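Local coordinates for protein DMATS type aromatic prenyltransferase (Streptomyces coelicolor, PDB 6ZRZ) that probably transfers a dimethylallyl group from its diphosphate to C5 of the indole of tryptophan, as an aromatic prenyltransferase of the ABBA-barrel fold, at residues R15-V20 with H306-A311; T62-S67 with M78-E83; E200-V205 with C257-D262. All coordinates share one frame; numbering follows the deposited sequence.

How the contacts relate
Contact 1 lies in the outer helical layer of one ABBA barrel, and contacts 2 and 3 in its closed sheet. Contact 1 pairs helices 6-20 and 303-312, the first and the last helix of the chain. Contacts 2 and 3 follow within the span it brackets, each pairing neighbouring strands of the ten-stranded antiparallel sheet. Contact 1 touches contact 2, since Leu17 and Gly18 pack on Phe66 and Met78; their centres are about 14 Å apart. Contacts 1 and 3 are about 30 Å apart, centre to centre, on opposite sides of the chain's centre. Contacts 2 and 3, centres about 21 Å apart, do not touch, yet both reach the thiodiphosphate analogue, which lies inside the barrel with tryptophan.

Contact 1: R15-V20 with H306-A311; sequences RRLGSV and HRALAA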
loop_
_atom_site.group_PDB
_atom_site.type_symbol
_atom_site.label_atom_id
_atom_site.label_comp_id
_atom_site.label_asym_id
_atom_site.label_seq_id
_atom_site.Cartn_x
_atom_site.Cartn_y
_atom_site.Cartn_z
ATOM N N ARG A 15 -6.807 16.011 -2.684
ATOM C CA ARG A 15 -7.808 17.023 -2.223
ATOM C C ARG A 15 -9.233 16.435 -2.252
ATOM O O ARG A 15 -9.942 16.525 -1.197
ATOM C CB ARG A 15 -7.696 18.282 -3.083
ATOM C CG ARG A 15 -6.417 19.069 -2.847
ATOM C CD ARG A 15 -6.257 20.149 -3.894
ATOM N NE ARG A 15 -4.921 20.719 -3.853
ATOM C CZ ARG A 15 -4.535 21.672 -3.007
ATOM N NH1 ARG A 15 -3.296 22.145 -3.042
ATOM N NH2 ARG A 15 -5.391 22.160 -2.130
ATOM N N ARG A 16 -9.664 15.867 -3.384
ATOM C CA ARG A 16 -11.062 15.370 -3.546
ATOM C C ARG A 16 -11.280 14.149 -2.654
ATOM O O ARG A 16 -12.329 14.080 -1.994
ATOM C CB ARG A 16 -11.389 15.064 -5.008
ATOM C CG ARG A 16 -11.421 16.296 -5.900
ATOM C CD ARG A 16 -11.897 15.948 -7.295
ATOM N NE ARG A 16 -11.117 14.876 -7.900
ATOM C CZ ARG A 16 -10.077 15.039 -8.721
ATOM N NH1 ARG A 16 -9.661 16.256 -9.058
ATOM N NH2 ARG A 16 -9.449 13.979 -9.212
ATOM N N LEU A 17 -10.345 13.197 -2.635
ATOM C CA LEU A 17 -10.461 12.029 -1.724
ATOM C C LEU A 17 -10.359 12.498 -0.243
ATOM O O LEU A 17 -11.056 11.931 0.618
ATOM C CB LEU A 17 -9.375 11.015 -2.075
ATOM C CG LEU A 17 -9.526 9.656 -1.425
ATOM C CD1 LEU A 17 -10.922 9.123 -1.629
ATOM C CD2 LEU A 17 -8.481 8.693 -1.981
ATOM N N GLY A 18 -9.514 13.484 0.050
ATOM C CA GLY A 18 -9.372 14.052 1.413
ATOM C C GLY A 18 -10.699 14.606 1.947
ATOM O O GLY A 18 -11.045 14.358 3.150
ATOM N N SER A 19 -11.457 15.267 1.091
ATOM C CA SER A 19 -12.774 15.841 1.438
ATOM C C SER A 19 -13.788 14.710 1.646
ATOM O O SER A 19 -14.494 14.723 2.688
ATOM C CB SER A 19 -13.189 16.799 0.396
ATOM O OG SER A 19 -12.139 17.714 0.167
ATOM N N VAL A 20 -13.794 13.717 0.747
ATOM C CA VAL A 20 -14.610 12.483 0.873
ATOM C C VAL A 20 -14.330 11.849 2.237
ATOM O O VAL A 20 -15.295 11.345 2.851
ATOM C CB VAL A 20 -14.365 11.503 -0.294
ATOM C CG1 VAL A 20 -14.936 10.116 -0.019
ATOM C CG2 VAL A 20 -14.916 12.047 -1.593
ATOM N N HIS A 306 -17.730 4.306 -2.169
ATOM C CA HIS A 306 -18.406 4.664 -3.450
ATOM C C HIS A 306 -17.994 6.082 -3.850
ATOM O O HIS A 306 -17.620 6.284 -5.033
ATOM C CB HIS A 306 -19.933 4.485 -3.364
ATOM C CG HIS A 306 -20.358 3.067 -3.282
ATOM N ND1 HIS A 306 -20.131 2.297 -2.177
ATOM C CD2 HIS A 306 -20.993 2.271 -4.168
ATOM C CE1 HIS A 306 -20.567 1.089 -2.400
ATOM N NE2 HIS A 306 -21.113 1.055 -3.601
ATOM N N ARG A 307 -18.010 7.028 -2.904
ATOM C CA ARG A 307 -17.672 8.434 -3.186
ATOM C C ARG A 307 -16.192 8.549 -3.561
ATOM O O ARG A 307 -15.859 9.412 -4.385
ATOM C CB ARG A 307 -18.009 9.311 -1.983
ATOM C CG ARG A 307 -19.502 9.479 -1.759
ATOM C CD ARG A 307 -19.758 10.406 -0.590
ATOM N NE ARG A 307 -20.171 9.685 0.596
ATOM C CZ ARG A 307 -19.844 10.003 1.853
ATOM N NH1 ARG A 307 -19.031 11.023 2.112
ATOM N NH2 ARG A 307 -20.314 9.266 2.850
ATOM N N ALA A 308 -15.342 7.731 -2.951
ATOM C CA ALA A 308 -13.880 7.755 -3.159
ATOM C C ALA A 308 -13.556 7.469 -4.634
ATOM O O ALA A 308 -12.699 8.155 -5.216
ATOM C CB ALA A 308 -13.262 6.753 -2.239
ATOM N N LEU A 309 -14.237 6.509 -5.244
ATOM C CA LEU A 309 -13.980 6.156 -6.672
ATOM C C LEU A 309 -14.349 7.330 -7.586
ATOM O O LEU A 309 -13.540 7.664 -8.500
ATOM C CB LEU A 309 -14.740 4.885 -7.035
ATOM C CG LEU A 309 -13.921 3.608 -6.919
ATOM C CD1 LEU A 309 -13.478 3.345 -5.490
ATOM C CD2 LEU A 309 -14.692 2.416 -7.476
ATOM N N ALA A 310 -15.480 7.987 -7.340
ATOM C CA ALA A 310 -15.933 9.133 -8.150
ATOM C C ALA A 310 -14.953 10.290 -7.986
ATOM O O ALA A 310 -14.804 11.070 -8.954
ATOM C CB ALA A 310 -17.352 9.542 -7.779
ATOM N N ALA A 311 -14.315 10.415 -6.814
ATOM C CA ALA A 311 -13.329 11.471 -6.516
ATOM C C ALA A 311 -12.061 11.253 -7.353
ATOM O O ALA A 311 -11.474 12.251 -7.836
ATOM C CB ALA A 311 -13.030 11.487 -5.045
#
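Arg16 and Ala311 have the closest CA atoms of two nearly antiparallel helix segments, 15-20 and 306-311, whose directions differ by 164° and whose axes approach to 8.8 Å. The small side chains of Ala308 and Ala311 are consistent with this spacing. The methyl of Ala311 lies between two residues one turn apart on the other helix, with its CB 3.9 Å from Arg16 CB and also against Val20 CG2. Deeper in, Leu17 CD1 presses on Ala308 CB at 3.4 Å, tighter than usual van der Waals contact. The two branches of Val20 divide the work: CG1, anti to the backbone N at a chi1 of 167°, rests on Arg307 CB at 3.7 Å, whereas CG2 serves Ala311. On the inward side, Leu17 continues onto Phe66, and Ala308 onto Leu68 and Leu343, so the pair is seated on barrel strands.

Polar chemistry is confined to the outer margin. The Arg16 chain bends at chi3 (-54°), which brings the guanidinium side-on to a single atom, the carbonyl oxygen of Ala311. Its NE donates to Ala311 O over 2.6 Å, in the carbonyl plane, and its NH2 reaches the same Ala311 O at 3.0 Å. The oxygen lies in the plane of the guanidinium, so this two-nitrogen grip fixes the rotation of the group. Arg307, by contrast, uses its NH2 on Ser303 of its own helix. Because Ala311 is next to last in helix 303-312, the positive charge of Arg16 probably also offsets the partial negative charge gathered at that helix's C-terminal end.

Contact 2: T62-S67 with M78-E83; sequences TPVEFS and MRVLVE. With 6C7 (S-(3-methylbut-2-en-1-yl) trihydrogen thiodiphosphate), chain C; TRP (tryptophan), chain D.
Phe66 and Val80 lie side by side on the outer face of an antiparallel strand pair, the ring's CE1 3.7 Å from Val80 CG2. This face is the tightly packed one. Val64 CG1 lies over one face of the Phe66 ring, offset toward its rim, and also meets Val80 CG2, while Phe66 CD1 touches Met78 CE. Leu17 of helix 6-20 and Leu35 and Leu39 of helix 25-39 cover the cluster. Backbone bonds hold the strands in register, the straightest from Leu81 N to Glu65 O (2.7 Å, 176°).

The other face has no such apolar cluster between the strands; its side chains turn to the ligands. Glu65, extended with CG anti to the backbone N, carries OE1 to the indole NE1 of bound tryptophan at 2.8 Å. Leu81 CD2 instead meets the prenyl methyl C13 of the thiodiphosphate analogue at 3.6 Å. Arg79 folds back at chi2 (89°) and chi3 (58°), so that NE can donate to Ser67 OG at 2.7 Å. With its NE held by that hydroxyl, the guanidinium sends NH1 to analogue O6 at 2.9 Å; the bond from NH2 to O7 is weak. Ser67 probably positions Arg79 as a second-shell residue. A hairpin with helices on its outer face and residues of both ligand pockets on its inner face is the arrangement of the ABBA prenyltransferase barrel.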
loop_
_atom_site.group_PDB
_atom_site.type_symbol
_atom_site.label_atom_id
_atom_site.label_comp_id
_atom_site.label_asym_id
_atom_site.label_seq_id
_atom_site.Cartn_x
_atom_site.Cartn_y
_atom_site.Cartn_z
ATOM N N THR A 62 2.083 4.950 -12.198
ATOM C CA THR A 62 1.908 6.177 -11.384
ATOM C C THR A 62 2.635 5.983 -10.073
ATOM O O THR A 62 2.459 4.963 -9.450
ATOM C CB THR A 62 0.463 6.511 -11.067
ATOM O OG1 THR A 62 -0.250 6.477 -12.301
ATOM C CG2 THR A 62 0.347 7.887 -10.441
ATOM N N PRO A 63 3.489 6.929 -9.617
ATOM C CA PRO A 63 4.236 6.737 -8.367
ATOM C C PRO A 63 3.482 7.143 -7.097
ATOM O O PRO A 63 4.087 7.523 -6.109
ATOM C CB PRO A 63 5.458 7.641 -8.577
ATOM C CG PRO A 63 4.942 8.778 -9.399
ATOM C CD PRO A 63 3.932 8.140 -10.344
ATOM N N VAL A 64 2.167 7.057 -7.169
ATOM C CA VAL A 64 1.225 7.382 -6.087
ATOM C C VAL A 64 0.133 6.325 -6.091
ATOM O O VAL A 64 -0.330 5.932 -7.198
ATOM C CB VAL A 64 0.642 8.793 -6.272
ATOM C CG1 VAL A 64 -0.388 9.139 -5.236
ATOM C CG2 VAL A 64 1.725 9.869 -6.324
ATOM N N GLU A 65 -0.235 5.891 -4.901
ATOM C CA GLU A 65 -1.463 5.102 -4.658
ATOM C C GLU A 65 -2.131 5.600 -3.395
ATOM O O GLU A 65 -1.425 6.051 -2.475
ATOM C CB GLU A 65 -1.118 3.621 -4.558
ATOM C CG GLU A 65 -2.330 2.739 -4.494
ATOM C CD GLU A 65 -1.975 1.270 -4.293
ATOM O OE1 GLU A 65 -1.647 0.888 -3.142
ATOM O OE2 GLU A 65 -2.050 0.539 -5.267
ATOM N N PHE A 66 -3.452 5.538 -3.336
ATOM C CA PHE A 66 -4.208 5.970 -2.145
ATOM C C PHE A 66 -4.799 4.767 -1.454
ATOM O O PHE A 66 -4.916 3.688 -2.043
ATOM C CB PHE A 66 -5.317 6.948 -2.526
ATOM C CG PHE A 66 -4.818 8.209 -3.188
ATOM C CD1 PHE A 66 -4.240 9.219 -2.441
ATOM C CD2 PHE A 66 -4.942 8.380 -4.551
ATOM C CE1 PHE A 66 -3.765 10.362 -3.050
ATOM C CE2 PHE A 66 -4.471 9.536 -5.165
ATOM C CZ PHE A 66 -3.884 10.522 -4.412
ATOM N N SER A 67 -5.195 4.946 -0.238
ATOM C CA SER A 67 -5.926 3.894 0.484
ATOM C C SER A 67 -6.847 4.519 1.521
ATOM O O SER A 67 -6.541 5.645 2.026
ATOM C CB SER A 67 -5.022 2.851 1.063
ATOM O OG SER A 67 -4.228 3.336 2.133
ATOM N N MET A 78 -7.385 7.958 5.691
ATOM C CA MET A 78 -6.820 8.102 4.336
ATOM C C MET A 78 -5.309 8.020 4.407
ATOM O O MET A 78 -4.714 8.611 5.316
ATOM C CB MET A 78 -7.230 9.422 3.721
ATOM C CG MET A 78 -6.833 9.539 2.325
ATOM S SD MET A 78 -7.349 11.101 1.655
ATOM C CE MET A 78 -6.255 11.196 0.231
ATOM N N ARG A 79 -4.710 7.275 3.483
ATOM C CA ARG A 79 -3.249 7.178 3.380
ATOM C C ARG A 79 -2.858 7.392 1.928
ATOM O O ARG A 79 -3.696 7.192 1.034
ATOM C CB ARG A 79 -2.776 5.851 3.968
ATOM C CG ARG A 79 -3.311 5.597 5.380
ATOM C CD ARG A 79 -4.659 4.876 5.453
ATOM N NE ARG A 79 -4.449 3.629 4.759
ATOM C CZ ARG A 79 -3.864 2.561 5.282
ATOM N NH1 ARG A 79 -3.546 2.529 6.565
ATOM N NH2 ARG A 79 -3.655 1.504 4.519
ATOM N N VAL A 80 -1.658 7.894 1.716
ATOM C CA VAL A 80 -1.071 7.991 0.363
ATOM C C VAL A 80 0.295 7.322 0.383
ATOM O O VAL A 80 1.077 7.538 1.353
ATOM C CB VAL A 80 -0.989 9.443 -0.141
ATOM C CG1 VAL A 80 -0.143 10.321 0.771
ATOM C CG2 VAL A 80 -0.515 9.484 -1.584
ATOM N N LEU A 81 0.544 6.515 -0.626
ATOM C CA LEU A 81 1.810 5.785 -0.855
ATOM C C LEU A 81 2.527 6.451 -2.006
ATOM O O LEU A 81 1.879 6.725 -3.031
ATOM C CB LEU A 81 1.491 4.341 -1.225
ATOM C CG LEU A 81 2.692 3.461 -1.522
ATOM C CD1 LEU A 81 3.521 3.259 -0.264
ATOM C CD2 LEU A 81 2.249 2.130 -2.086
ATOM N N VAL A 82 3.798 6.782 -1.838
ATOM C CA VAL A 82 4.551 7.524 -2.870
ATOM C C VAL A 82 5.967 6.939 -2.971
ATOM O O VAL A 82 6.510 6.412 -1.982
ATOM C CB VAL A 82 4.576 9.022 -2.543
ATOM C CG1 VAL A 82 5.285 9.296 -1.264
ATOM C CG2 VAL A 82 5.186 9.813 -3.661
ATOM N N GLU A 83 6.550 7.058 -4.121
ATOM C CA GLU A 83 7.953 6.728 -4.365
ATOM C C GLU A 83 8.705 8.046 -4.600
ATOM O O GLU A 83 8.698 8.563 -5.713
ATOM C CB GLU A 83 8.076 5.787 -5.556
ATOM C CG GLU A 83 9.530 5.437 -5.870
ATOM C CD GLU A 83 9.697 4.477 -7.039
ATOM O OE1 GLU A 83 9.680 4.938 -8.128
ATOM O OE2 GLU A 83 9.861 3.278 -6.825
HETATM O O4 6C7 C . -1.095 -1.720 8.708
HETATM P P1 6C7 C . -1.094 -0.485 7.640
HETATM O O6 6C7 C . -2.452 -0.077 7.228
HETATM O O5 6C7 C . -0.289 0.727 8.381
HETATM O O2 6C7 C . -0.113 -0.887 6.404
HETATM P P3 6C7 C . -0.652 -1.086 4.886
HETATM O O8 6C7 C . -1.622 -2.364 5.020
HETATM O O7 6C7 C . -1.377 0.069 4.311
HETATM S S9 6C7 C . 0.773 -1.635 3.915
HETATM C C10 6C7 C . 0.015 -1.924 2.306
HETATM C C11 6C7 C . 0.917 -1.135 1.318
HETATM C C12 6C7 C . 2.084 -1.805 0.556
HETATM C C13 6C7 C . 2.931 -0.970 -0.380
HETATM C C14 6C7 C . 2.449 -3.280 0.725
HETATM N N TRP D . 1.511 -2.420 -7.024
HETATM C CA TRP D . 2.461 -3.309 -6.309
HETATM C C TRP D . 1.891 -4.731 -6.195
HETATM O O TRP D . 0.728 -5.029 -6.554
HETATM C CB TRP D . 2.827 -2.742 -4.932
HETATM C CG TRP D . 1.666 -2.425 -4.037
HETATM C CD1 TRP D . 0.971 -1.245 -3.964
HETATM C CD2 TRP D . 1.060 -3.303 -3.069
HETATM N NE1 TRP D . -0.023 -1.340 -3.024
HETATM C CE2 TRP D . 0.015 -2.582 -2.448
HETATM C CE3 TRP D . 1.315 -4.613 -2.652
HETATM C CZ2 TRP D . -0.784 -3.140 -1.450
HETATM C CZ3 TRP D . 0.532 -5.162 -1.664
HETATM C CH2 TRP D . -0.515 -4.441 -1.082
HETATM O OXT TRP D . 2.627 -5.630 -5.725
#

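Contact 3: E200-V205 with C257-D262; sequences EPRAKV and CHSFTD. With 6C7 (S-(3-methylbut-2-en-1-yl) trihydrogen thiodiphosphate), chain C.
Arg202 and Thr261 run alongside each other at the end of the antiparallel pairing of segments 200-205 and 257-262. Beyond CB the Arg202 chain leaves anti to the backbone N (chi1 172°) and stays extended to NE. CG and CD slide along the Thr261 methyl, CD lying 3.7 Å from Thr261 CG2. NE passes near Ser259 OG without a hydrogen bond. At the tip the nitrogens part: NH1 makes a salt bridge with Asp194, while NH2 donates to O4 of the thiodiphosphate analogue over 2.8 Å, at 160°, in the guanidinium plane. Lys204 CD lies over one face of the Arg202 guanidinium, offset toward its rim. Lys204 NZ also points at O4, but that bond is weak and the position of NZ is doubtful. A leucine in place of Arg202 would probably cost O4 a firm donor and leave Asp194 without this salt-bridge mate.

On the opposite face, Val205 CG2 meets Phe260 CE2 at 4.0 Å, under helix 162-175. Phe260 N bonds Ala203 O at 2.8 Å. Alternate residues of one strand, Arg202 and Lys204, thus bring two cationic side chains to the terminal phosphate, probably offsetting its charge, and Asp194 is likely to hold the arginine in this orientation.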
loop_
_atom_site.group_PDB
_atom_site.type_symbol
_atom_site.label_atom_id
_atom_site.label_comp_id
_atom_site.label_asym_id
_atom_site.label_seq_id
_atom_site.Cartn_x
_atom_site.Cartn_y
_atom_site.Cartn_z
ATOM N N GLU A 200 10.717 2.572 19.876
ATOM C CA GLU A 200 9.689 1.492 19.892
ATOM C C GLU A 200 9.093 1.341 18.492
ATOM O O GLU A 200 7.909 1.615 18.291
ATOM C CB GLU A 200 8.592 1.812 20.911
ATOM N N PRO A 201 9.882 0.895 17.484
ATOM C CA PRO A 201 9.384 0.802 16.108
ATOM C C PRO A 201 8.382 -0.353 15.911
ATOM O O PRO A 201 8.567 -1.395 16.531
ATOM C CB PRO A 201 10.671 0.563 15.298
ATOM C CG PRO A 201 11.578 -0.193 16.267
ATOM C CD PRO A 201 11.272 0.422 17.620
ATOM N N ARG A 202 7.338 -0.134 15.095
ATOM C CA ARG A 202 6.467 -1.209 14.549
ATOM C C ARG A 202 7.104 -1.691 13.236
ATOM O O ARG A 202 7.200 -0.893 12.288
ATOM C CB ARG A 202 5.022 -0.722 14.396
ATOM C CG ARG A 202 4.085 -1.685 13.657
ATOM C CD ARG A 202 2.609 -1.313 13.890
ATOM N NE ARG A 202 1.630 -1.971 13.008
ATOM C CZ ARG A 202 1.135 -1.470 11.855
ATOM N NH1 ARG A 202 1.526 -0.294 11.392
ATOM N NH2 ARG A 202 0.245 -2.171 11.163
ATOM N N ALA A 203 7.583 -2.931 13.232
ATOM C CA ALA A 203 8.220 -3.608 12.080
ATOM C C ALA A 203 7.190 -4.501 11.396
ATOM O O ALA A 203 6.538 -5.299 12.088
ATOM C CB ALA A 203 9.400 -4.408 12.547
ATOM N N LYS A 204 7.082 -4.389 10.072
ATOM C CA LYS A 204 6.102 -5.128 9.260
ATOM C C LYS A 204 6.865 -5.937 8.223
ATOM O O LYS A 204 7.675 -5.348 7.482
ATOM C CB LYS A 204 5.116 -4.148 8.645
ATOM C CG LYS A 204 4.205 -3.484 9.671
ATOM C CD LYS A 204 3.487 -2.274 9.154
ATOM C CE LYS A 204 2.275 -2.586 8.299
ATOM N NZ LYS A 204 1.447 -3.703 8.843
ATOM N N VAL A 205 6.681 -7.243 8.257
ATOM C CA VAL A 205 7.253 -8.192 7.265
ATOM C C VAL A 205 6.119 -8.616 6.350
ATOM O O VAL A 205 5.091 -9.103 6.870
ATOM C CB VAL A 205 7.888 -9.396 7.958
ATOM C CG1 VAL A 205 8.537 -10.339 6.952
ATOM C CG2 VAL A 205 8.886 -8.946 9.001
ATOM N N CYS A 257 0.920 -9.475 5.752
ATOM C CA CYS A 257 1.784 -8.634 6.571
ATOM C C CYS A 257 1.734 -9.164 8.006
ATOM O O CYS A 257 0.629 -9.524 8.464
ATOM C CB CYS A 257 1.337 -7.182 6.509
ATOM S SG CYS A 257 2.321 -6.129 7.598
ATOM N N HIS A 258 2.885 -9.203 8.660
ATOM C CA HIS A 258 3.067 -9.661 10.057
ATOM C C HIS A 258 3.757 -8.531 10.815
ATOM O O HIS A 258 4.857 -8.170 10.428
ATOM C CB HIS A 258 3.801 -11.002 10.076
ATOM C CG HIS A 258 3.209 -11.978 9.110
ATOM N ND1 HIS A 258 2.347 -12.977 9.518
ATOM C CD2 HIS A 258 3.298 -12.063 7.748
ATOM C CE1 HIS A 258 1.939 -13.658 8.477
ATOM N NE2 HIS A 258 2.510 -13.098 7.348
ATOM N N SER A 259 3.072 -7.981 11.808
ATOM C CA SER A 259 3.447 -6.775 12.598
ATOM C C SER A 259 4.114 -7.188 13.904
ATOM O O SER A 259 3.490 -7.926 14.659
ATOM C CB SER A 259 2.222 -5.950 12.895
ATOM O OG SER A 259 1.782 -5.282 11.743
ATOM N N PHE A 260 5.317 -6.689 14.163
ATOM C CA PHE A 260 6.050 -6.851 15.442
ATOM C C PHE A 260 6.103 -5.482 16.139
ATOM O O PHE A 260 6.786 -4.557 15.611
ATOM C CB PHE A 260 7.416 -7.473 15.158
ATOM C CG PHE A 260 7.351 -8.812 14.470
ATOM C CD1 PHE A 260 7.390 -9.983 15.204
ATOM C CD2 PHE A 260 7.238 -8.909 13.090
ATOM C CE1 PHE A 260 7.324 -11.223 14.584
ATOM C CE2 PHE A 260 7.177 -10.148 12.470
ATOM C CZ PHE A 260 7.220 -11.307 13.216
ATOM N N THR A 261 5.364 -5.345 17.248
ATOM C CA THR A 261 5.081 -4.076 17.974
ATOM C C THR A 261 5.625 -4.139 19.410
ATOM O O THR A 261 6.101 -3.112 19.886
ATOM C CB THR A 261 3.573 -3.774 17.995
ATOM O OG1 THR A 261 2.933 -4.794 18.756
ATOM C CG2 THR A 261 2.951 -3.730 16.620
ATOM N N ASP A 262 5.541 -5.284 20.086
ATOM C CA ASP A 262 6.045 -5.427 21.488
ATOM C C ASP A 262 7.573 -5.503 21.448
ATOM O O ASP A 262 8.132 -6.307 20.708
ATOM C CB ASP A 262 5.434 -6.641 22.197
ATOM C CG ASP A 262 3.991 -6.457 22.647
ATOM O OD1 ASP A 262 3.785 -6.050 23.829
ATOM O OD2 ASP A 262 3.073 -6.750 21.828
HETATM O O4 6C7 C . -1.095 -1.720 8.708
HETATM P P1 6C7 C . -1.094 -0.485 7.640
HETATM O O6 6C7 C . -2.452 -0.077 7.228
HETATM O O5 6C7 C . -0.289 0.727 8.381
HETATM O O2 6C7 C . -0.113 -0.887 6.404
HETATM P P3 6C7 C . -0.652 -1.086 4.886
HETATM O O8 6C7 C . -1.622 -2.364 5.020
HETATM O O7 6C7 C . -1.377 0.069 4.311
HETATM S S9 6C7 C . 0.773 -1.635 3.915
HETATM C C10 6C7 C . 0.015 -1.924 2.306
HETATM C C11 6C7 C . 0.917 -1.135 1.318
HETATM C C12 6C7 C . 2.084 -1.805 0.556
HETATM C C13 6C7 C . 2.931 -0.970 -0.380
HETATM C C14 6C7 C . 2.449 -3.280 0.725
#